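Local coordinates for petrobactin-binding protein YclQ (Bacillus subtilis subsp. subtilis str. 168, PDB 3GFV) that selectively binds iron-free and ferric petrobactin, and the precursor 3,4-dihydroxybenzoic acid, as the solute-binding component of the YclNOPQ importer for ferric-petrobactin, at residues Lys36-Asp41 and Ala78-Leu83; Val64-Leu69 and Trp274-Gly279; Leu98-Ala103 and Pro117-Gly122; Asp151-Ile156 and Gly279-Met284. All blocks are in the same frame, centred on the assembly; numbering follows the deposited sequence.

In the fold
From the N terminus, strand 37-39 opens contact 1, and the loop 64-69 opens contact 2 before residues 78-83 close contact 1, so these two cross. Contact 3 follows with a short loop, 98-103 back to 117-122, nested inside the long one that contact 2 closes at 274-279. Contact 4 starts at 151-156 on the long helix 146-170 and closes at 279-284, crossing contact 2 and sharing Gly279 with it. Contacts 1 and 3 belong to one parallel sheet, where strands 37-39 and 98-101 are neighbours. Contacts 2 and 4 bring the chain returning from the mixed sheet against that first half and the long helix.

Contact 1 (Lys36-Asp41 and Ala78-Leu83); sequences KVVVFD and ADVGSL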
loop_
_atom_site.group_PDB
_atom_site.type_symbol
_atom_site.label_atom_id
_atom_site.label_comp_id
_atom_site.label_asym_id
_atom_site.label_seq_id
_atom_site.Cartn_x
_atom_site.Cartn_y
_atom_site.Cartn_z
ATOM N N LYS A 36 -20.564 12.053 -1.760
ATOM C CA LYS A 36 -20.258 11.900 -0.340
ATOM C C LYS A 36 -19.645 10.524 -0.081
ATOM O O LYS A 36 -20.308 9.591 0.404
ATOM C CB LYS A 36 -21.516 12.088 0.513
ATOM C CG LYS A 36 -22.175 13.450 0.322
ATOM C CD LYS A 36 -22.960 13.904 1.553
ATOM C CE LYS A 36 -24.204 13.069 1.785
ATOM N NZ LYS A 36 -25.062 12.969 0.577
ATOM N N VAL A 37 -18.365 10.404 -0.389
ATOM C CA VAL A 37 -17.707 9.114 -0.330
ATOM C C VAL A 37 -16.887 8.982 0.962
ATOM O O VAL A 37 -16.102 9.868 1.308
ATOM C CB VAL A 37 -16.808 8.920 -1.582
ATOM C CG1 VAL A 37 -16.192 7.514 -1.590
ATOM C CG2 VAL A 37 -17.622 9.142 -2.851
ATOM N N VAL A 38 -17.109 7.885 1.692
ATOM C CA VAL A 38 -16.339 7.583 2.887
ATOM C C VAL A 38 -15.303 6.539 2.490
ATOM O O VAL A 38 -15.645 5.523 1.894
ATOM C CB VAL A 38 -17.260 7.040 4.025
ATOM C CG1 VAL A 38 -16.428 6.483 5.187
ATOM C CG2 VAL A 38 -18.166 8.137 4.510
ATOM N N VAL A 39 -14.035 6.800 2.803
ATOM C CA VAL A 39 -12.954 5.985 2.264
ATOM C C VAL A 39 -12.102 5.419 3.396
ATOM O O VAL A 39 -11.484 6.174 4.148
ATOM C CB VAL A 39 -12.057 6.848 1.350
ATOM C CG1 VAL A 39 -10.933 6.021 0.766
ATOM C CG2 VAL A 39 -12.903 7.499 0.242
ATOM N N PHE A 40 -12.093 4.091 3.510
ATOM C CA PHE A 40 -11.289 3.390 4.507
ATOM C C PHE A 40 -10.040 2.754 3.914
ATOM O O PHE A 40 -9.323 2.044 4.604
ATOM C CB PHE A 40 -12.120 2.322 5.227
ATOM C CG PHE A 40 -12.910 2.868 6.373
ATOM C CD1 PHE A 40 -14.159 3.416 6.168
ATOM C CD2 PHE A 40 -12.380 2.853 7.663
ATOM C CE1 PHE A 40 -14.887 3.945 7.238
ATOM C CE2 PHE A 40 -13.099 3.378 8.722
ATOM C CZ PHE A 40 -14.357 3.926 8.499
ATOM N N ASP A 41 -9.780 3.001 2.637
ATOM C CA ASP A 41 -8.570 2.472 2.023
ATOM C C ASP A 41 -7.722 3.651 1.553
ATOM O O ASP A 41 -8.145 4.394 0.679
ATOM C CB ASP A 41 -8.909 1.574 0.817
ATOM C CG ASP A 41 -7.662 1.079 0.120
ATOM O OD1 ASP A 41 -6.889 0.336 0.786
ATOM O OD2 ASP A 41 -7.431 1.462 -1.053
ATOM N N ALA A 78 -14.648 14.502 7.445
ATOM C CA ALA A 78 -15.027 13.921 8.733
ATOM C C ALA A 78 -14.071 12.812 9.133
ATOM O O ALA A 78 -13.644 12.017 8.293
ATOM C CB ALA A 78 -16.469 13.396 8.689
ATOM N N ASP A 79 -13.730 12.764 10.420
ATOM C CA ASP A 79 -12.905 11.681 10.962
ATOM C C ASP A 79 -13.816 10.502 11.323
ATOM O O ASP A 79 -14.664 10.615 12.219
ATOM C CB ASP A 79 -12.176 12.174 12.214
ATOM C CG ASP A 79 -11.187 11.156 12.763
ATOM O OD1 ASP A 79 -11.070 10.055 12.191
ATOM O OD2 ASP A 79 -10.532 11.459 13.779
ATOM N N VAL A 80 -13.661 9.377 10.627
ATOM C CA VAL A 80 -14.523 8.224 10.892
ATOM C C VAL A 80 -13.780 7.108 11.645
ATOM O O VAL A 80 -14.146 5.939 11.554
ATOM C CB VAL A 80 -15.200 7.685 9.580
ATOM C CG1 VAL A 80 -16.276 8.650 9.088
ATOM C CG2 VAL A 80 -14.165 7.433 8.483
ATOM N N GLY A 81 -12.725 7.484 12.372
ATOM C CA GLY A 81 -12.074 6.590 13.327
ATOM C C GLY A 81 -10.692 6.101 12.931
ATOM O O GLY A 81 -9.781 6.887 12.638
ATOM N N SER A 82 -10.519 4.786 12.955
ATOM C CA SER A 82 -9.249 4.194 12.553
ATOM C C SER A 82 -9.497 3.068 11.571
ATOM O O SER A 82 -10.641 2.644 11.361
ATOM C CB SER A 82 -8.490 3.668 13.776
ATOM O OG SER A 82 -9.054 2.460 14.225
ATOM N N LEU A 83 -8.412 2.581 10.973
ATOM C CA LEU A 83 -8.530 1.587 9.921
ATOM C C LEU A 83 -9.119 0.310 10.494
ATOM O O LEU A 83 -9.877 -0.378 9.816
ATOM C CB LEU A 83 -7.166 1.301 9.301
ATOM C CG LEU A 83 -6.627 2.454 8.453
ATOM C CD1 LEU A 83 -5.173 2.184 8.104
ATOM C CD2 LEU A 83 -7.454 2.571 7.193
#
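Val38 and Val80 have their CA atoms 8.2 Å apart, because strand 57-60 runs between strands 37-39 and 78-79 in the parallel sheet, and in the loops beyond the gap narrows to 6.3 Å between the CA atoms of Phe40 and Leu83. This is the edge of an alpha-beta sandwich of the periplasmic binding protein fold, and it illustrates how strands that are not neighbours still meet, through side chains on one face and through the loops at their C-terminal ends. Val80 is the bridge. With CG1 anti to the carbonyl carbon (chi1 -72°), CG2 falls between the backbone N and that carbon and reaches Val38 CG1 at 4.1 Å and Phe40 CZ at 3.5 Å, meeting the ring obliquely. The Phe40 ring turns its edge to the loop, so that Ser82 O lies in the ring plane, 3.7 Å from CE2. Helix 88-93 covers the same cluster, with Val91 touching both Phe40 and Val80, while Phe112 meets the Phe40 ring with the planes at about 55°. An Asx turn accompanies the bend here: Gly81 N donates to Asp79 OD1 over 3.1 Å, approaching from above the carboxylate plane, and the same oxygen also accepts from Lys62 N. Where the segments draw closest, the Leu83 methyl CD2 presses against Phe40 O at 3.2 Å.

Contact 2 (Val64-Leu69 and Trp274-Gly279); sequences VLPKYL and WYLSGG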
loop_
_atom_site.group_PDB
_atom_site.type_symbol
_atom_site.label_atom_id
_atom_site.label_comp_id
_atom_site.label_asym_id
_atom_site.label_seq_id
_atom_site.Cartn_x
_atom_site.Cartn_y
_atom_site.Cartn_z
ATOM N N VAL A 64 -4.179 7.633 12.189
ATOM C CA VAL A 64 -2.829 7.864 11.703
ATOM C C VAL A 64 -2.860 8.058 10.197
ATOM O O VAL A 64 -3.500 7.286 9.477
ATOM C CB VAL A 64 -1.860 6.694 12.058
ATOM C CG1 VAL A 64 -1.446 6.781 13.501
ATOM C CG2 VAL A 64 -2.514 5.351 11.782
ATOM N N LEU A 65 -2.181 9.101 9.723
ATOM C CA LEU A 65 -2.137 9.391 8.293
ATOM C C LEU A 65 -0.718 9.472 7.789
ATOM O O LEU A 65 0.121 10.155 8.389
ATOM C CB LEU A 65 -2.833 10.729 7.995
ATOM C CG LEU A 65 -4.354 10.776 7.908
ATOM C CD1 LEU A 65 -4.825 12.228 7.854
ATOM C CD2 LEU A 65 -4.847 10.006 6.690
ATOM N N PRO A 66 -0.432 8.779 6.681
ATOM C CA PRO A 66 0.886 8.945 6.064
ATOM C C PRO A 66 1.091 10.413 5.696
ATOM O O PRO A 66 0.110 11.109 5.391
ATOM C CB PRO A 66 0.786 8.094 4.796
ATOM C CG PRO A 66 -0.290 7.106 5.081
ATOM C CD PRO A 66 -1.282 7.830 5.944
ATOM N N LYS A 67 2.343 10.861 5.693
ATOM C CA LYS A 67 2.650 12.269 5.502
ATOM C C LYS A 67 2.054 12.821 4.213
ATOM O O LYS A 67 1.551 13.938 4.201
ATOM C CB LYS A 67 4.158 12.521 5.521
ATOM C CG LYS A 67 4.501 14.010 5.482
ATOM C CD LYS A 67 5.980 14.272 5.235
ATOM C CE LYS A 67 6.203 15.725 4.817
ATOM N NZ LYS A 67 7.647 16.062 4.653
ATOM N N TYR A 68 2.132 12.041 3.140
ATOM C CA TYR A 68 1.654 12.507 1.844
ATOM C C TYR A 68 0.154 12.779 1.862
ATOM O O TYR A 68 -0.338 13.493 0.994
ATOM C CB TYR A 68 2.053 11.557 0.688
ATOM C CG TYR A 68 1.192 10.318 0.487
ATOM C CD1 TYR A 68 0.357 10.198 -0.614
ATOM C CD2 TYR A 68 1.237 9.260 1.387
ATOM C CE1 TYR A 68 -0.419 9.060 -0.814
ATOM C CE2 TYR A 68 0.464 8.125 1.202
ATOM C CZ TYR A 68 -0.362 8.030 0.098
ATOM O OH TYR A 68 -1.134 6.910 -0.076
ATOM N N LEU A 69 -0.555 12.240 2.857
ATOM C CA LEU A 69 -2.009 12.451 2.974
ATOM C C LEU A 69 -2.406 13.437 4.069
ATOM O O LEU A 69 -3.581 13.530 4.431
ATOM C CB LEU A 69 -2.722 11.111 3.205
ATOM C CG LEU A 69 -2.655 10.155 2.009
ATOM C CD1 LEU A 69 -3.100 8.744 2.347
ATOM C CD2 LEU A 69 -3.506 10.747 0.869
ATOM N N TRP A 274 3.975 2.619 3.328
ATOM C CA TRP A 274 4.042 1.205 2.982
ATOM C C TRP A 274 3.137 0.320 3.834
ATOM O O TRP A 274 2.550 -0.648 3.327
ATOM C CB TRP A 274 5.493 0.696 3.017
ATOM C CG TRP A 274 6.287 1.134 1.838
ATOM C CD1 TRP A 274 6.726 2.397 1.566
ATOM C CD2 TRP A 274 6.739 0.310 0.759
ATOM N NE1 TRP A 274 7.432 2.409 0.381
ATOM C CE2 TRP A 274 7.421 1.146 -0.150
ATOM C CE3 TRP A 274 6.605 -1.051 0.457
ATOM C CZ2 TRP A 274 8.005 0.658 -1.330
ATOM C CZ3 TRP A 274 7.178 -1.536 -0.717
ATOM C CH2 TRP A 274 7.872 -0.679 -1.592
ATOM N N TYR A 275 2.992 0.682 5.110
ATOM C CA TYR A 275 2.198 -0.111 6.041
ATOM C C TYR A 275 0.709 0.279 6.059
ATOM O O TYR A 275 -0.162 -0.589 6.093
ATOM C CB TYR A 275 2.797 -0.012 7.444
ATOM C CG TYR A 275 2.089 -0.889 8.442
ATOM C CD1 TYR A 275 2.229 -2.272 8.391
ATOM C CD2 TYR A 275 1.280 -0.340 9.423
ATOM C CE1 TYR A 275 1.588 -3.090 9.314
ATOM C CE2 TYR A 275 0.636 -1.149 10.348
ATOM C CZ TYR A 275 0.793 -2.524 10.281
ATOM O OH TYR A 275 0.149 -3.338 11.195
ATOM N N LEU A 276 0.418 1.571 5.997
ATOM C CA LEU A 276 -0.973 2.027 6.133
ATOM C C LEU A 276 -1.634 2.220 4.785
ATOM O O LEU A 276 -2.859 2.284 4.690
ATOM C CB LEU A 276 -1.029 3.365 6.846
ATOM C CG LEU A 276 -0.401 3.355 8.242
ATOM C CD1 LEU A 276 -0.337 4.771 8.802
ATOM C CD2 LEU A 276 -1.140 2.396 9.176
ATOM N N SER A 277 -0.831 2.344 3.739
ATOM C CA SER A 277 -1.402 2.699 2.440
ATOM C C SER A 277 -0.904 1.761 1.343
ATOM O O SER A 277 -0.718 0.571 1.573
ATOM C CB SER A 277 -1.104 4.160 2.096
ATOM O OG SER A 277 -1.852 4.562 0.935
ATOM N N GLY A 278 -0.686 2.302 0.152
ATOM C CA GLY A 278 -0.315 1.482 -0.987
ATOM C C GLY A 278 -1.514 1.131 -1.862
ATOM O O GLY A 278 -2.652 1.114 -1.391
ATOM N N GLY A 279 -1.249 0.847 -3.134
ATOM C CA GLY A 279 -2.274 0.358 -4.041
ATOM C C GLY A 279 -3.003 1.466 -4.768
ATOM O O GLY A 279 -3.914 1.169 -5.525
#
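Leu276, at the C-terminal end of helix 271-276, is the first residue of 274-279 to meet the loop 64-69. Its CD1 lies 3.7 Å from Val64 CG2, with the two side chains at about a right angle. Nearer the backbone, Leu276 CB rests against the Pro66 ring, 4.2 Å from CG, so valine and proline receive the tip and the base of one leucine. Ser277 comes next, and there the backbone leaves helical geometry. Its CB still faces Pro66, but its hydroxyl is directed elsewhere: with OG anti to the backbone N (chi1 -170°), the oxygen reaches Tyr68 OH over 2.7 Å. Ser277 OG sits in the plane of the tyrosine ring, at the phenol edge, while Leu69 CG covers one ring face, 3.6 Å above its plane. Tyr68 OH also bonds to Asp46 OD1 of helix 42-50, which makes a short hydrogen-bonded chain: Ser277 OG donates to the phenol, whose own hydroxyl bonds to the carboxylate. Gly278 then turns away with a positive phi of 97°, a conformation easily reached by glycine, and through Gly279 the chain proceeds towards helix 281-296. The case shows how a mixed apolar and hydroxyl contact can join distant parts of a chain: here a loop of the N-terminal parallel sheet meets the segment returning from the mixed sheet, between the two lobes of a periplasmic binding protein fold.

Contact 3 (Leu98-Ala103 and Pro117-Gly122); sequences LIIISA and PTIYLG
Tyr120 lays one face of its ring over Ser102, whose CA stands 4.1 Å from the ring centroid and 29° off the normal, a CH-pi contact. The ring also comes close to the following peptide, CE1 standing 3.3 Å from Ser102 C, and at the phenol end OH touches Ala103 CB at 3.5 Å. Having CG anti to the backbone N (chi1 179°) sends the ring forward beyond the strand end rather than across it. Behind it the two strands run parallel in classic register: Ile99 N donates to Pro117 O, Ile119 N to Ile99 O, Ile101 N to Ile119 O and Leu121 N to Ile101 O, all at 2.8 to 2.9 Å. On the face with Tyr120, Ile101 CG1 packs against Thr118 CG2 at 4.0 Å, and Phe112 of helix 109-115 covers Ile99, Ile101 and Thr118. That helix is the connection of a beta-alpha-beta crossover. On the other face Ile100 and Ile119 lie side by side, CG1 to CG1 at 4.0 Å, with Ile100 CG2 also meeting Leu121 CD1; helix 128-142 covers Ile119 and Leu121, and strand 16-21 also touches Ile119. Past the strands, Ser102 OG bonds to Asp41 OD1. As a worked case of an edge strand joining a sheet, the chemistry implies a division of labour: backbone hydrogen bonds set the register, while mostly aliphatic side chains pack each face against its helix.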
loop_
_atom_site.group_PDB
_atom_site.type_symbol
_atom_site.label_atom_id
_atom_site.label_comp_id
_atom_site.label_asym_id
_atom_site.label_seq_id
_atom_site.Cartn_x
_atom_site.Cartn_y
_atom_site.Cartn_z
ATOM N N LEU A 98 -21.445 6.366 -1.159
ATOM C CA LEU A 98 -20.534 5.273 -1.511
ATOM C C LEU A 98 -19.534 5.063 -0.367
ATOM O O LEU A 98 -19.041 6.033 0.213
ATOM C CB LEU A 98 -19.780 5.579 -2.801
ATOM C CG LEU A 98 -18.692 4.573 -3.213
ATOM C CD1 LEU A 98 -19.266 3.209 -3.560
ATOM C CD2 LEU A 98 -17.861 5.109 -4.388
ATOM N N ILE A 99 -19.241 3.808 -0.035
ATOM C CA ILE A 99 -18.182 3.525 0.944
ATOM C C ILE A 99 -17.151 2.626 0.276
ATOM O O ILE A 99 -17.510 1.662 -0.411
ATOM C CB ILE A 99 -18.729 2.852 2.221
ATOM C CG1 ILE A 99 -19.860 3.706 2.832
ATOM C CG2 ILE A 99 -17.598 2.664 3.236
ATOM C CD1 ILE A 99 -20.649 2.966 3.950
ATOM N N ILE A 100 -15.878 2.961 0.455
ATOM C CA ILE A 100 -14.790 2.174 -0.116
ATOM C C ILE A 100 -13.998 1.563 1.029
ATOM O O ILE A 100 -13.521 2.283 1.922
ATOM C CB ILE A 100 -13.843 3.036 -0.958
ATOM C CG1 ILE A 100 -14.572 3.597 -2.187
ATOM C CG2 ILE A 100 -12.551 2.239 -1.324
ATOM C CD1 ILE A 100 -13.719 4.587 -2.993
ATOM N N ILE A 101 -13.869 0.241 1.018
ATOM C CA ILE A 101 -13.100 -0.439 2.064
ATOM C C ILE A 101 -11.997 -1.299 1.468
ATOM O O ILE A 101 -11.924 -1.496 0.253
ATOM C CB ILE A 101 -14.001 -1.325 2.969
ATOM C CG1 ILE A 101 -14.656 -2.454 2.146
ATOM C CG2 ILE A 101 -15.051 -0.473 3.645
ATOM C CD1 ILE A 101 -15.416 -3.495 2.970
ATOM N N SER A 102 -11.121 -1.815 2.320
ATOM C CA SER A 102 -10.172 -2.806 1.852
ATOM C C SER A 102 -9.911 -3.842 2.934
ATOM O O SER A 102 -10.778 -4.114 3.749
ATOM C CB SER A 102 -8.883 -2.174 1.301
ATOM O OG SER A 102 -8.272 -1.335 2.259
ATOM N N ALA A 103 -8.743 -4.458 2.894
ATOM C CA ALA A 103 -8.555 -5.687 3.648
ATOM C C ALA A 103 -8.841 -5.551 5.154
ATOM O O ALA A 103 -9.420 -6.450 5.761
ATOM C CB ALA A 103 -7.147 -6.229 3.402
ATOM N N PRO A 117 -23.997 1.808 -0.509
ATOM C CA PRO A 117 -23.272 0.899 -1.399
ATOM C C PRO A 117 -21.802 0.892 -1.020
ATOM O O PRO A 117 -21.209 1.951 -0.830
ATOM C CB PRO A 117 -23.495 1.512 -2.795
ATOM C CG PRO A 117 -24.834 2.254 -2.651
ATOM C CD PRO A 117 -24.805 2.804 -1.240
ATOM N N THR A 118 -21.235 -0.302 -0.905
ATOM C CA THR A 118 -19.874 -0.454 -0.442
ATOM C C THR A 118 -19.124 -1.316 -1.425
ATOM O O THR A 118 -19.636 -2.338 -1.886
ATOM C CB THR A 118 -19.855 -1.130 0.941
ATOM O OG1 THR A 118 -20.563 -0.293 1.858
ATOM C CG2 THR A 118 -18.418 -1.327 1.438
ATOM N N ILE A 119 -17.914 -0.890 -1.756
ATOM C CA ILE A 119 -17.069 -1.669 -2.635
ATOM C C ILE A 119 -15.734 -1.893 -1.952
ATOM O O ILE A 119 -15.248 -1.042 -1.215
ATOM C CB ILE A 119 -16.881 -0.982 -4.012
ATOM C CG1 ILE A 119 -16.157 0.372 -3.851
ATOM C CG2 ILE A 119 -18.262 -0.836 -4.716
ATOM C CD1 ILE A 119 -15.824 1.085 -5.165
ATOM N N TYR A 120 -15.159 -3.056 -2.216
ATOM C CA TYR A 120 -13.823 -3.412 -1.737
ATOM C C TYR A 120 -12.776 -3.141 -2.807
ATOM O O TYR A 120 -12.885 -3.666 -3.930
ATOM C CB TYR A 120 -13.848 -4.887 -1.376
ATOM C CG TYR A 120 -12.539 -5.440 -0.887
ATOM C CD1 TYR A 120 -12.335 -5.657 0.467
ATOM C CD2 TYR A 120 -11.534 -5.788 -1.776
ATOM C CE1 TYR A 120 -11.134 -6.196 0.935
ATOM C CE2 TYR A 120 -10.318 -6.326 -1.315
ATOM C CZ TYR A 120 -10.139 -6.522 0.047
ATOM O OH TYR A 120 -8.958 -7.045 0.535
ATOM N N LEU A 121 -11.782 -2.311 -2.489
ATOM C CA LEU A 121 -10.705 -2.015 -3.452
ATOM C C LEU A 121 -9.309 -2.279 -2.859
ATOM O O LEU A 121 -8.424 -1.419 -2.915
ATOM C CB LEU A 121 -10.744 -0.560 -3.920
ATOM C CG LEU A 121 -12.007 -0.140 -4.683
ATOM C CD1 LEU A 121 -11.911 1.324 -5.135
ATOM C CD2 LEU A 121 -12.279 -1.066 -5.882
ATOM N N GLY A 122 -9.088 -3.451 -2.302
ATOM C CA GLY A 122 -7.725 -3.774 -1.879
ATOM C C GLY A 122 -6.955 -4.556 -2.919
ATOM O O GLY A 122 -7.526 -5.385 -3.615
#

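Contact 4 (Asp151-Ile156 and Gly279-Met284); sequences DELANI and GGLESM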
loop_
_atom_site.group_PDB
_atom_site.type_symbol
_atom_site.label_atom_id
_atom_site.label_comp_id
_atom_site.label_asym_id
_atom_site.label_seq_id
_atom_site.Cartn_x
_atom_site.Cartn_y
_atom_site.Cartn_z
ATOM N N ASP A 151 -4.142 6.888 -18.709
ATOM C CA ASP A 151 -2.874 7.565 -18.918
ATOM C C ASP A 151 -1.945 7.424 -17.709
ATOM O O ASP A 151 -0.736 7.207 -17.859
ATOM C CB ASP A 151 -3.114 9.041 -19.234
ATOM C CG ASP A 151 -3.777 9.248 -20.584
ATOM O OD1 ASP A 151 -3.690 8.340 -21.449
ATOM O OD2 ASP A 151 -4.395 10.321 -20.784
ATOM N N GLU A 152 -2.503 7.551 -16.510
ATOM C CA GLU A 152 -1.713 7.390 -15.301
ATOM C C GLU A 152 -1.199 5.959 -15.160
ATOM O O GLU A 152 -0.069 5.744 -14.745
ATOM C CB GLU A 152 -2.533 7.785 -14.065
ATOM C CG GLU A 152 -2.888 9.272 -14.019
ATOM C CD GLU A 152 -1.651 10.160 -14.027
ATOM O OE1 GLU A 152 -0.691 9.851 -13.289
ATOM O OE2 GLU A 152 -1.639 11.168 -14.767
ATOM N N LEU A 153 -2.029 4.981 -15.506
ATOM C CA LEU A 153 -1.591 3.589 -15.430
ATOM C C LEU A 153 -0.465 3.364 -16.443
ATOM O O LEU A 153 0.511 2.659 -16.145
ATOM C CB LEU A 153 -2.762 2.634 -15.692
ATOM C CG LEU A 153 -3.759 2.545 -14.527
ATOM C CD1 LEU A 153 -4.956 1.662 -14.884
ATOM C CD2 LEU A 153 -3.083 2.047 -13.244
ATOM N N ALA A 154 -0.597 3.953 -17.632
ATOM C CA ALA A 154 0.462 3.846 -18.624
ATOM C C ALA A 154 1.794 4.404 -18.128
ATOM O O ALA A 154 2.848 3.781 -18.328
ATOM C CB ALA A 154 0.042 4.517 -19.974
ATOM N N ASN A 155 1.763 5.566 -17.483
ATOM C CA ASN A 155 2.983 6.155 -16.932
ATOM C C ASN A 155 3.585 5.272 -15.855
ATOM O O ASN A 155 4.801 5.113 -15.781
ATOM C CB ASN A 155 2.720 7.530 -16.327
ATOM C CG ASN A 155 2.346 8.553 -17.356
ATOM O OD1 ASN A 155 2.688 8.425 -18.543
ATOM N ND2 ASN A 155 1.635 9.592 -16.918
ATOM N N ILE A 156 2.728 4.719 -15.004
ATOM C CA ILE A 156 3.187 3.794 -13.981
ATOM C C ILE A 156 3.831 2.535 -14.602
ATOM O O ILE A 156 4.898 2.089 -14.159
ATOM C CB ILE A 156 2.041 3.472 -13.017
ATOM C CG1 ILE A 156 1.832 4.678 -12.102
ATOM C CG2 ILE A 156 2.345 2.206 -12.204
ATOM C CD1 ILE A 156 0.563 4.607 -11.252
ATOM N N GLY A 279 -1.249 0.847 -3.134
ATOM C CA GLY A 279 -2.274 0.358 -4.041
ATOM C C GLY A 279 -3.003 1.466 -4.768
ATOM O O GLY A 279 -3.914 1.169 -5.525
ATOM N N GLY A 280 -2.588 2.715 -4.558
ATOM C CA GLY A 280 -3.172 3.859 -5.243
ATOM C C GLY A 280 -2.215 4.513 -6.219
ATOM O O GLY A 280 -1.032 4.194 -6.258
ATOM N N LEU A 281 -2.715 5.435 -7.035
ATOM C CA LEU A 281 -1.857 6.051 -8.048
ATOM C C LEU A 281 -0.696 6.829 -7.414
ATOM O O LEU A 281 0.416 6.810 -7.918
ATOM C CB LEU A 281 -2.663 6.976 -8.964
ATOM C CG LEU A 281 -3.803 6.327 -9.754
ATOM C CD1 LEU A 281 -4.549 7.407 -10.545
ATOM C CD2 LEU A 281 -3.323 5.200 -10.686
ATOM N N GLU A 282 -0.942 7.505 -6.299
ATOM C CA GLU A 282 0.123 8.299 -5.695
ATOM C C GLU A 282 1.089 7.422 -4.915
ATOM O O GLU A 282 2.305 7.556 -5.048
ATOM C CB GLU A 282 -0.444 9.374 -4.773
ATOM C CG GLU A 282 -1.388 10.315 -5.514
ATOM C CD GLU A 282 -1.934 11.456 -4.677
ATOM O OE1 GLU A 282 -1.842 11.399 -3.443
ATOM O OE2 GLU A 282 -2.471 12.422 -5.291
ATOM N N SER A 283 0.546 6.523 -4.100
ATOM C CA SER A 283 1.407 5.667 -3.290
ATOM C C SER A 283 2.279 4.782 -4.191
ATOM O O SER A 283 3.463 4.601 -3.911
ATOM C CB SER A 283 0.615 4.849 -2.251
ATOM O OG SER A 283 -0.551 4.249 -2.788
HETATM N N MSE A 284 1.720 4.279 -5.295
HETATM C CA MSE A 284 2.515 3.433 -6.187
HETATM C C MSE A 284 3.660 4.262 -6.784
HETATM O O MSE A 284 4.809 3.808 -6.869
HETATM C CB MSE A 284 1.637 2.844 -7.286
HETATM C CG MSE A 284 2.389 2.181 -8.417
HETATM SE SE MSE A 284 3.443 0.594 -7.891
HETATM C CE MSE A 284 2.088 -0.785 -8.002
HETATM O O HOH W 1 0.030 8.536 -10.481
#
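Leu281 and Ile156 carry the meeting of helix 281-296 with the long helix 146-170. From Leu281 CB the chain leaves beside the backbone N (chi1 -60°) and at CG forks into two methyls with separate neighbours. CD1 comes up to Glu152 CB, 4.1 Å away. CD2 comes between two residues about one turn apart, 4.0 Å from Ile156 CD1 and 4.1 Å from Leu153 CD2, the leucine side chain crossing both at about a right angle. The other branch of Ile156 is used as well, CG2 packing on CG of Met284, a selenomethionine, at 3.8 Å. Beyond CG the Met284 chain bends at chi2 and chi3, and helix 128-142 flanks this residue with Tyr128, Met129 and Phe132. Beside this apolar cluster a water lies 3.2 Å from Glu152 OE1 and 3.1 Å from Leu281 O, the second a weak bond. Glu152 OE2 forms a salt bridge with Lys148. The start of helix 281-296 is held from within and without: Gly280 N, at the N-cap, donates to Ser283 OG, one half of a capping box, while Asp46 and Thr47 of helix 42-50 accept from Glu282 N and Leu281 N. In binding proteins of this family a long helix links the two lobes, and this example illustrates how it is packed: the chemistry implies an apolar contact made by leucine, isoleucine and selenomethionine groups, with the salt bridge and the water beside it.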